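Local structure of toluene, o-xylene monooxygenase oxygenase subunit (Pseudomonas stutzeri, 2INC) at residues N66-P71 / S261-K266. The protein is probably the beta subunit of the hydroxylase component of toluene/o-xylene monooxygenase, a bacterial diiron enzyme complex that hydroxylates aromatic hydrocarbons. Numbering follows the deposited sequence.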
loop_
_atom_site.group_PDB
_atom_site.type_symbol
_atom_site.label_atom_id
_atom_site.label_comp_id
_atom_site.label_asym_id
_atom_site.label_seq_id
_atom_site.Cartn_x
_atom_site.Cartn_y
_atom_site.Cartn_z
ATOM N N ASN B 66 -23.778 13.407 -20.034
ATOM C CA ASN B 66 -23.283 12.840 -18.755
ATOM C C ASN B 66 -23.708 11.420 -18.406
ATOM O O ASN B 66 -23.056 10.804 -17.562
ATOM C CB ASN B 66 -23.521 13.751 -17.548
ATOM C CG ASN B 66 -22.471 14.913 -17.443
ATOM O OD1 ASN B 66 -21.241 14.716 -17.454
ATOM N ND2 ASN B 66 -22.987 16.102 -17.280
ATOM N N ALA B 67 -24.787 10.918 -19.037
ATOM C CA ALA B 67 -25.184 9.525 -18.891
ATOM C C ALA B 67 -24.200 8.514 -19.517
ATOM O O ALA B 67 -24.288 7.333 -19.240
ATOM C CB ALA B 67 -26.587 9.280 -19.444
ATOM N N PHE B 68 -23.269 8.972 -20.339
ATOM C CA PHE B 68 -22.346 8.055 -20.970
ATOM C C PHE B 68 -21.486 7.319 -19.951
ATOM O O PHE B 68 -21.005 7.912 -18.977
ATOM C CB PHE B 68 -21.405 8.806 -21.948
ATOM C CG PHE B 68 -20.370 7.901 -22.591
ATOM C CD1 PHE B 68 -20.754 6.968 -23.563
ATOM C CD2 PHE B 68 -19.019 7.933 -22.183
ATOM C CE1 PHE B 68 -19.809 6.077 -24.137
ATOM C CE2 PHE B 68 -18.076 7.073 -22.770
ATOM C CZ PHE B 68 -18.449 6.158 -23.732
ATOM N N ARG B 69 -21.277 6.023 -20.197
ATOM C CA ARG B 69 -20.475 5.171 -19.332
ATOM C C ARG B 69 -19.492 4.384 -20.204
ATOM O O ARG B 69 -19.911 3.703 -21.137
ATOM C CB ARG B 69 -21.377 4.212 -18.516
ATOM C CG ARG B 69 -22.430 4.908 -17.642
ATOM C CD ARG B 69 -21.733 5.546 -16.430
ATOM N NE ARG B 69 -22.661 6.252 -15.507
ATOM C CZ ARG B 69 -22.976 7.547 -15.588
ATOM N NH1 ARG B 69 -23.802 8.086 -14.693
ATOM N NH2 ARG B 69 -22.493 8.333 -16.537
ATOM N N ASP B 70 -18.189 4.483 -19.904
ATOM C CA ASP B 70 -17.142 3.621 -20.492
ATOM C C ASP B 70 -17.463 2.161 -20.194
ATOM O O ASP B 70 -17.547 1.797 -19.016
ATOM C CB ASP B 70 -15.787 3.933 -19.838
ATOM C CG ASP B 70 -14.640 3.062 -20.359
ATOM O OD1 ASP B 70 -13.478 3.213 -19.854
ATOM O OD2 ASP B 70 -14.870 2.261 -21.299
ATOM N N PRO B 71 -17.611 1.318 -21.252
ATOM C CA PRO B 71 -17.883 -0.120 -21.029
ATOM C C PRO B 71 -16.761 -0.862 -20.282
ATOM O O PRO B 71 -17.043 -1.842 -19.574
ATOM C CB PRO B 71 -18.090 -0.670 -22.469
ATOM C CG PRO B 71 -17.383 0.281 -23.354
ATOM C CD PRO B 71 -17.574 1.646 -22.698
ATOM N N SER B 261 -15.702 3.683 -28.248
ATOM C CA SER B 261 -16.188 4.425 -29.422
ATOM C C SER B 261 -17.553 3.839 -29.840
ATOM O O SER B 261 -18.486 4.581 -30.140
ATOM C CB SER B 261 -15.200 4.370 -30.576
ATOM O OG SER B 261 -13.995 5.031 -30.237
ATOM N N SER B 262 -17.649 2.509 -29.785
ATOM C CA SER B 262 -18.883 1.842 -30.112
ATOM C C SER B 262 -19.981 2.181 -29.076
ATOM O O SER B 262 -21.117 2.436 -29.450
ATOM C CB SER B 262 -18.653 0.332 -30.265
ATOM O OG SER B 262 -19.893 -0.275 -30.563
ATOM N N ALA B 263 -19.630 2.256 -27.787
ATOM C CA ALA B 263 -20.622 2.594 -26.767
ATOM C C ALA B 263 -21.155 3.984 -26.974
ATOM O O ALA B 263 -22.358 4.221 -26.810
ATOM C CB ALA B 263 -20.080 2.395 -25.361
ATOM N N LEU B 264 -20.279 4.903 -27.365
ATOM C CA LEU B 264 -20.698 6.272 -27.593
ATOM C C LEU B 264 -21.618 6.416 -28.819
ATOM O O LEU B 264 -22.620 7.117 -28.770
ATOM C CB LEU B 264 -19.490 7.198 -27.727
ATOM C CG LEU B 264 -19.770 8.724 -27.767
ATOM C CD1 LEU B 264 -20.543 9.229 -26.564
ATOM C CD2 LEU B 264 -18.483 9.469 -27.903
ATOM N N VAL B 265 -21.262 5.763 -29.916
ATOM C CA VAL B 265 -22.112 5.804 -31.112
ATOM C C VAL B 265 -23.472 5.216 -30.704
ATOM O O VAL B 265 -24.538 5.791 -31.041
ATOM C CB VAL B 265 -21.501 5.028 -32.259
ATOM C CG1 VAL B 265 -22.590 4.668 -33.328
ATOM C CG2 VAL B 265 -20.356 5.825 -32.877
ATOM N N LYS B 266 -23.439 4.121 -29.942
ATOM C CA LYS B 266 -24.677 3.522 -29.462
ATOM C C LYS B 266 -25.552 4.558 -28.778
ATOM O O LYS B 266 -26.778 4.688 -29.056
ATOM C CB LYS B 266 -24.395 2.363 -28.514
ATOM C CG LYS B 266 -25.654 1.621 -28.098
ATOM C CD LYS B 266 -25.334 0.396 -27.336
ATOM C CE LYS B 266 -26.605 -0.216 -26.792
ATOM N NZ LYS B 266 -26.319 -1.195 -25.691
#
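Phe68 drops its ring onto the flank of helix 241-268, where Leu264 and Ala263 receive it in different ways. Methyl CD1 of Leu264 lies over one ring face, a CH-pi contact 4.2 Å from the centroid of the Phe68 ring and 28° off its normal. The ring margin, by contrast, rests against the helix backbone: Phe68 CE1 comes within 3.5 Å of Leu264 N, and the carbonyl carbon of Ala263 sits at the edge, in the ring plane. With CG anti to the backbone N (chi1 177°), the Phe68 side chain reaches the helix and crosses that of Leu264 at about a right angle. Ala263 is short enough to serve two neighbours, its CB lying 3.9 Å from Phe68 CE1 and 3.7 Å from Pro71 CD, so the proline adds a second apolar partner on the same methyl.

Behind the ring, the loop is braced by its own polar groups. Arg69 points away from the helix and turns its guanidinium back along the chain, where NH2 donates to Asn66 O (2.7 Å), on a lone pair in the carbonyl plane, and to Phe68 O (2.9 Å), this time from above the Phe68 carbonyl plane. Thr143 OG1 also bonds to Phe68 O, while Asp70 accepts from Asp72 N and Leu74 N. Trp260 and Met267 of helix 241-268, together with Ile144 and Cys147 of helix 142-172, also touch the Phe68 side chain. The example illustrates apolar loop-on-helix packing: the connection between helices 46-56 and 76-99 rests on a helix of a ferritin-like, all-helical hydroxylase subunit.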